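PDB 4HXF: putative uncharacterized protein PH0594 from Pyrococcus horikoshii, which is probably a serine peptidase of the prolyl oligopeptidase (S9) family, an acylaminoacyl peptidase that assembles as a self-compartmentalizing hexamer. Local coordinates for residues Met400-Met403 with Ala404-Tyr408; Arg592-Leu595 with Phe596-Phe599. One frame throughout, in Å; residues are numbered along the deposited sequence.

In the fold
Both contacts are local ones along single helices of the alpha/beta-hydrolase domain, and both are largely buried. Interaction 1 ends helix 398-405, the helix between the parallel strands 378-384 and 409-413. Interaction 2 lies within helix 586-605, with regular backbone bonds across 592-599. The two helices touch: Met403 SD is 3.7 Å from Met597 CB, and Met403 CG is 3.8 Å from Phe596 CE2. Their chemistry differs with their place. Residues 400-408 end their helix in a Schellman motif, with a methionine against a tyrosine. At 592-599 apolar side chains meet neighbouring elements, while a salt bridge joins the partly exposed Lys594 to the buried Glu598.

Interaction 1: residues Met400-Met403 with Ala404-Tyr408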
ATOM      1  N   MET A 400      41.294  11.811 -13.989  1.00 14.54           N
ATOM      2  CA  MET A 400      42.491  12.013 -14.750  1.00 15.34           C
ATOM      3  C   MET A 400      42.498  11.139 -15.954  1.00 16.64           C
ATOM      4  O   MET A 400      42.861  11.519 -17.029  1.00 16.19           O
ATOM      5  CB  MET A 400      43.733  11.740 -13.883  1.00 16.13           C
ATOM      6  CG  MET A 400      43.799  12.769 -12.760  1.00 14.30           C
ATOM      7  SD  MET A 400      45.347  12.400 -11.817  1.00 16.62           S
ATOM      8  CE  MET A 400      45.338  13.817 -10.708  1.00 15.33           C
ATOM      9  N   GLN A 401      42.119   9.854 -15.806  1.00 16.30           N
ATOM     10  CA  GLN A 401      42.008   8.966 -16.933  1.00 15.97           C
ATOM     11  C   GLN A 401      40.987   9.384 -17.937  1.00 15.70           C
ATOM     12  O   GLN A 401      41.251   9.413 -19.155  1.00 15.15           O
ATOM     13  CB  GLN A 401      41.756   7.515 -16.554  1.00 17.18           C
ATOM     14  CG  GLN A 401      42.788   6.912 -15.623  1.00 17.25           C
ATOM     15  CD  GLN A 401      44.110   6.743 -16.324  1.00 17.87           C
ATOM     16  OE1 GLN A 401      44.139   6.244 -17.445  1.00 19.26           O
ATOM     17  NE2 GLN A 401      45.191   7.174 -15.681  1.00 18.62           N
ATOM     18  N   LEU A 402      39.831   9.819 -17.429  1.00 15.46           N
ATOM     19  CA  LEU A 402      38.752  10.291 -18.266  1.00 15.59           C
ATOM     20  C   LEU A 402      39.169  11.524 -19.085  1.00 15.36           C
ATOM     21  O   LEU A 402      39.006  11.509 -20.320  1.00 16.34           O
ATOM     22  CB  LEU A 402      37.591  10.741 -17.380  1.00 15.72           C
ATOM     23  CG  LEU A 402      36.363  11.371 -18.064  1.00 16.39           C
ATOM     24  CD1 LEU A 402      35.667  10.559 -19.149  1.00 17.60           C
ATOM     25  CD2 LEU A 402      35.400  11.902 -16.949  1.00 17.08           C
ATOM     26  N   MET A 403      39.775  12.522 -18.444  1.00 14.66           N
ATOM     27  CA  MET A 403      40.182  13.706 -19.198  1.00 15.68           C
ATOM     28  C   MET A 403      41.325  13.506 -20.166  1.00 16.41           C
ATOM     29  O   MET A 403      41.409  14.071 -21.252  1.00 15.76           O
ATOM     30  CB  MET A 403      40.293  14.930 -18.316  1.00 16.51           C
ATOM     31  CG  MET A 403      39.089  15.255 -17.488  1.00 15.72           C
ATOM     32  SD  MET A 403      37.577  15.490 -18.412  1.00 16.67           S
ATOM     33  CE  MET A 403      37.835  17.128 -19.159  1.00 17.51           C
ATOM     34  N   ALA A 404      42.251  12.590 -19.770  1.00 14.66           N
ATOM     35  CA  ALA A 404      43.286  12.220 -20.697  1.00 16.85           C
ATOM     36  C   ALA A 404      42.719  11.635 -21.987  1.00 17.34           C
ATOM     37  O   ALA A 404      43.178  11.933 -23.100  1.00 18.17           O
ATOM     38  CB  ALA A 404      44.266  11.195 -20.065  1.00 17.20           C
ATOM     39  N   SER A 405      41.704  10.785 -21.805  1.00 17.75           N
ATOM     40  CA  SER A 405      41.037  10.144 -22.918  1.00 17.92           C
ATOM     41  C   SER A 405      40.327  11.179 -23.845  1.00 17.79           C
ATOM     42  O   SER A 405      40.111  10.875 -24.998  1.00 17.89           O
ATOM     43  CB  SER A 405      40.061   9.080 -22.488  1.00 19.81           C
ATOM     44  OG  SER A 405      38.838   9.643 -22.085  1.00 20.22           O
ATOM     45  N   LYS A 406      39.960  12.318 -23.302  1.00 18.57           N
ATOM     46  CA  LYS A 406      39.323  13.391 -24.047  1.00 19.36           C
ATOM     47  C   LYS A 406      40.310  14.437 -24.595  1.00 20.64           C
ATOM     48  O   LYS A 406      39.881  15.487 -25.078  1.00 22.06           O
ATOM     49  CB  LYS A 406      38.257  14.077 -23.195  1.00 20.20           C
ATOM     50  CG  LYS A 406      37.201  13.084 -22.792  1.00 22.56           C
ATOM     51  CD  LYS A 406      36.305  13.692 -21.846  1.00 27.90           C
ATOM     52  CE  LYS A 406      35.377  14.724 -22.548  1.00 32.44           C
ATOM     53  NZ  LYS A 406      34.514  14.082 -23.614  1.00 34.32           N
ATOM     54  N   GLY A 407      41.606  14.161 -24.556  1.00 19.15           N
ATOM     55  CA  GLY A 407      42.567  14.948 -25.325  1.00 18.90           C
ATOM     56  C   GLY A 407      43.255  16.014 -24.458  1.00 17.78           C
ATOM     57  O   GLY A 407      43.856  16.955 -25.005  1.00 19.21           O
ATOM     58  N   TYR A 408      43.233  15.833 -23.137  1.00 16.28           N
ATOM     59  CA  TYR A 408      43.915  16.781 -22.230  1.00 17.01           C
ATOM     60  C   TYR A 408      45.198  16.223 -21.611  1.00 15.87           C
ATOM     61  O   TYR A 408      45.240  15.064 -21.225  1.00 17.44           O
ATOM     62  CB  TYR A 408      43.034  17.265 -21.063  1.00 16.03           C
ATOM     63  CG  TYR A 408      41.711  17.928 -21.379  1.00 16.83           C
ATOM     64  CD1 TYR A 408      40.598  17.209 -21.828  1.00 17.69           C
ATOM     65  CD2 TYR A 408      41.585  19.314 -21.291  1.00 17.10           C
ATOM     66  CE1 TYR A 408      39.408  17.814 -22.187  1.00 18.89           C
ATOM     67  CE2 TYR A 408      40.367  19.919 -21.652  1.00 16.77           C
ATOM     68  CZ  TYR A 408      39.317  19.194 -22.039  1.00 18.23           C
ATOM     69  OH  TYR A 408      38.135  19.810 -22.355  1.00 19.71           O
TER
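Met403 reaches Tyr408 by bending at every side-chain torsion. CG lies anti to the carbonyl carbon (chi1 -53°), and further bends at chi2 and chi3 bring the terminal methyl to the ring. Tyr408 CG is likewise anti to its own carbonyl carbon, and the two side chains run alongside each other, pointing the same way. They sit at a Schellman motif that ends helix 398-405, in the beta-alpha-beta crossover from strand 378-384 to strand 409-413. Gly407, with positive phi, is its C-prime residue. Tyr408 N donates to Met403 O at 3.2 Å, and Gly407 N donates to Ala404 O at 3.1 Å. Lys406 N makes weak bonds to both Leu402 O and Met403 O. Ahead of the turn, Ala404 N and Ser405 N still make ordinary helical bonds to Met400 O and Gln401 O.

Ser405 OG turns back along the helix and donates to Leu402 O at 2.6 Å, giving that carbonyl a second donor besides the weak one. The aliphatic part of Lys406 lies beside Leu402, with Lys406 CD 4.2 Å from Leu402 CD1. The Tyr408 hydroxyl is bonded to Glu601 of helix 586-605; Phe600 of that helix packs on Met403. The sulfur makes an oblique Met-aromatic contact: Met403 SD lies 5.4 Å from the centroid of the Tyr408 ring and 36° off the ring normal. Met403 O sits at the edge of the same ring, in its plane, 3.3 Å from Tyr408 CD1. The methyl comes nearest the ring where Met403 CE lies 3.5 Å from Tyr408 CE1.

Interaction 2: residues Arg592-Leu595 with Phe596-Phe599; sequences RYKL and FMEF
The Arg592 guanidinium and the Phe596 ring meet obliquely, their planes 40° apart, with Arg592 NH1 4.1 Å from Phe596 CD1. Tyr593 CE2 lies at the guanidinium edge, in its plane. Arg592 stays extended from CG to NE. NE forms a salt bridge with Glu488 and NH1 one with Glu399; two anchors on one guanidinium probably limit its rotation.

All eight residues belong to helix 586-605 of the alpha/beta-hydrolase domain. The i to i+4 bonds are regular, as from Phe596 N to Arg592 O at 2.9 Å. Phe596 packs on strand 484-488 and on helix 398-405, and Phe600 meets its ring edge-to-face.

On another flank, Lys594 and Glu598 form an i to i+4 salt bridge. The lysine chain, with CG anti to the backbone N (chi1 177°), bends at chi2 and then runs straight to NZ. Lys594 NZ donates to Glu598 OE2 at 3.0 Å, from above the carboxylate plane. The other oxygen, OE1, pairs with Arg602. Replacing Lys594 by alanine removes the ammonium group and is likely to leave Glu598 OE2 without this charged mate and to open a gap beside Glu598 CG, which lies 3.9 Å from Lys594 CD.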
ATOM      1  N   ARG A 592      27.841  14.652 -11.778  1.00 12.47           N
ATOM      2  CA  ARG A 592      29.037  15.438 -11.498  1.00 13.92           C
ATOM      3  C   ARG A 592      30.101  15.227 -12.536  1.00 14.52           C
ATOM      4  O   ARG A 592      30.713  16.203 -13.014  1.00 14.34           O
ATOM      5  CB  ARG A 592      29.607  15.146 -10.092  1.00 13.56           C
ATOM      6  CG  ARG A 592      30.908  15.875  -9.851  1.00 16.00           C
ATOM      7  CD  ARG A 592      31.551  15.592  -8.538  1.00 16.97           C
ATOM      8  NE  ARG A 592      32.985  15.961  -8.593  1.00 17.45           N
ATOM      9  CZ  ARG A 592      33.954  15.251  -9.161  1.00 19.17           C
ATOM     10  NH1 ARG A 592      35.193  15.728  -9.204  1.00 16.86           N
ATOM     11  NH2 ARG A 592      33.736  14.037  -9.643  1.00 17.59           N
ATOM     12  N   TYR A 593      30.381  13.963 -12.893  1.00 14.29           N
ATOM     13  CA  TYR A 593      31.396  13.728 -13.913  1.00 14.49           C
ATOM     14  C   TYR A 593      31.051  14.391 -15.241  1.00 14.97           C
ATOM     15  O   TYR A 593      31.940  14.937 -15.931  1.00 14.18           O
ATOM     16  CB  TYR A 593      31.683  12.238 -14.109  1.00 13.89           C
ATOM     17  CG  TYR A 593      32.326  11.486 -12.937  1.00 13.71           C
ATOM     18  CD1 TYR A 593      31.748  10.301 -12.436  1.00 14.44           C
ATOM     19  CD2 TYR A 593      33.469  11.930 -12.387  1.00 14.51           C
ATOM     20  CE1 TYR A 593      32.405   9.591 -11.441  1.00 14.55           C
ATOM     21  CE2 TYR A 593      34.103  11.279 -11.322  1.00 15.68           C
ATOM     22  CZ  TYR A 593      33.539  10.078 -10.872  1.00 14.98           C
ATOM     23  OH  TYR A 593      34.161   9.384  -9.852  1.00 16.05           O
ATOM     24  N   LYS A 594      29.765  14.401 -15.617  1.00 15.32           N
ATOM     25  CA  LYS A 594      29.392  14.933 -16.906  1.00 17.18           C
ATOM     26  C   LYS A 594      29.522  16.478 -16.856  1.00 16.47           C
ATOM     27  O   LYS A 594      30.044  17.150 -17.790  1.00 16.61           O
ATOM     28  CB  LYS A 594      27.955  14.538 -17.193  1.00 19.78           C
ATOM     29  CG  LYS A 594      27.454  15.129 -18.499  1.00 20.20           C
ATOM     30  CD  LYS A 594      28.263  14.709 -19.725  1.00 24.13           C
ATOM     31  CE  LYS A 594      27.554  15.026 -21.049  1.00 28.94           C
ATOM     32  NZ  LYS A 594      28.358  14.775 -22.295  1.00 27.87           N
ATOM     33  N   LEU A 595      29.144  17.099 -15.708  1.00 14.17           N
ATOM     34  CA  LEU A 595      29.353  18.562 -15.502  0.50 14.88           C
ATOM     35  C   LEU A 595      30.831  18.943 -15.604  1.00 15.35           C
ATOM     36  O   LEU A 595      31.211  19.914 -16.262  1.00 14.68           O
ATOM     37  CB  LEU A 595      28.826  19.068 -14.149  0.50 14.92           C
ATOM     38  CG  LEU A 595      27.326  19.147 -13.893  0.50 15.45           C
ATOM     39  CD1 LEU A 595      27.039  19.432 -12.416  0.50 15.33           C
ATOM     40  CD2 LEU A 595      26.762  20.255 -14.812  0.50 15.81           C
ATOM     41  N   PHE A 596      31.666  18.152 -14.928  1.00 14.53           N
ATOM     42  CA  PHE A 596      33.072  18.406 -14.868  1.00 14.63           C
ATOM     43  C   PHE A 596      33.637  18.367 -16.281  1.00 15.66           C
ATOM     44  O   PHE A 596      34.356  19.283 -16.724  1.00 14.95           O
ATOM     45  CB  PHE A 596      33.691  17.326 -13.993  1.00 14.50           C
ATOM     46  CG  PHE A 596      35.206  17.412 -13.770  1.00 14.67           C
ATOM     47  CD1 PHE A 596      35.718  17.950 -12.599  1.00 16.01           C
ATOM     48  CD2 PHE A 596      36.103  16.851 -14.683  1.00 16.82           C
ATOM     49  CE1 PHE A 596      37.078  18.030 -12.385  1.00 18.02           C
ATOM     50  CE2 PHE A 596      37.462  16.852 -14.444  1.00 19.05           C
ATOM     51  CZ  PHE A 596      37.952  17.504 -13.310  1.00 18.41           C
ATOM     52  N   MET A 597      33.348  17.305 -17.023  1.00 15.23           N
ATOM     53  CA  MET A 597      33.953  17.191 -18.331  0.50 16.35           C
ATOM     54  C   MET A 597      33.420  18.258 -19.279  1.00 17.65           C
ATOM     55  O   MET A 597      34.219  18.827 -20.037  1.00 18.33           O
ATOM     56  CB  MET A 597      33.894  15.725 -18.887  0.50 18.85           C
ATOM     57  CG  MET A 597      32.542  15.179 -19.189  0.50 19.16           C
ATOM     58  SD  MET A 597      32.497  13.302 -19.173  0.50 25.96           S
ATOM     59  CE  MET A 597      31.936  13.255 -20.848  0.50 18.72           C
ATOM     60  N   GLU A 598      32.138  18.553 -19.215  1.00 16.40           N
ATOM     61  CA  GLU A 598      31.611  19.553 -20.119  1.00 16.96           C
ATOM     62  C   GLU A 598      32.033  20.978 -19.852  1.00 16.31           C
ATOM     63  O   GLU A 598      32.240  21.752 -20.783  1.00 15.77           O
ATOM     64  CB  GLU A 598      30.084  19.495 -20.197  1.00 16.18           C
ATOM     65  CG  GLU A 598      29.561  18.212 -20.846  1.00 21.42           C
ATOM     66  CD  GLU A 598      30.100  18.005 -22.260  1.00 30.94           C
ATOM     67  OE1 GLU A 598      30.161  19.029 -23.017  1.00 28.57           O
ATOM     68  OE2 GLU A 598      30.527  16.843 -22.606  1.00 29.55           O
ATOM     69  N   PHE A 599      32.253  21.313 -18.596  1.00 16.34           N
ATOM     70  CA  PHE A 599      32.784  22.659 -18.246  1.00 15.18           C
ATOM     71  C   PHE A 599      34.146  22.854 -18.853  1.00 15.49           C
ATOM     72  O   PHE A 599      34.414  23.832 -19.512  1.00 16.11           O
ATOM     73  CB  PHE A 599      32.761  22.912 -16.767  1.00 14.85           C
ATOM     74  CG  PHE A 599      32.950  24.345 -16.401  1.00 15.00           C
ATOM     75  CD1 PHE A 599      31.868  25.220 -16.521  1.00 15.24           C
ATOM     76  CD2 PHE A 599      34.211  24.835 -16.008  1.00 15.54           C
ATOM     77  CE1 PHE A 599      32.030  26.547 -16.159  1.00 14.68           C
ATOM     78  CE2 PHE A 599      34.380  26.183 -15.755  1.00 14.68           C
ATOM     79  CZ  PHE A 599      33.279  27.033 -15.808  1.00 15.37           C
TER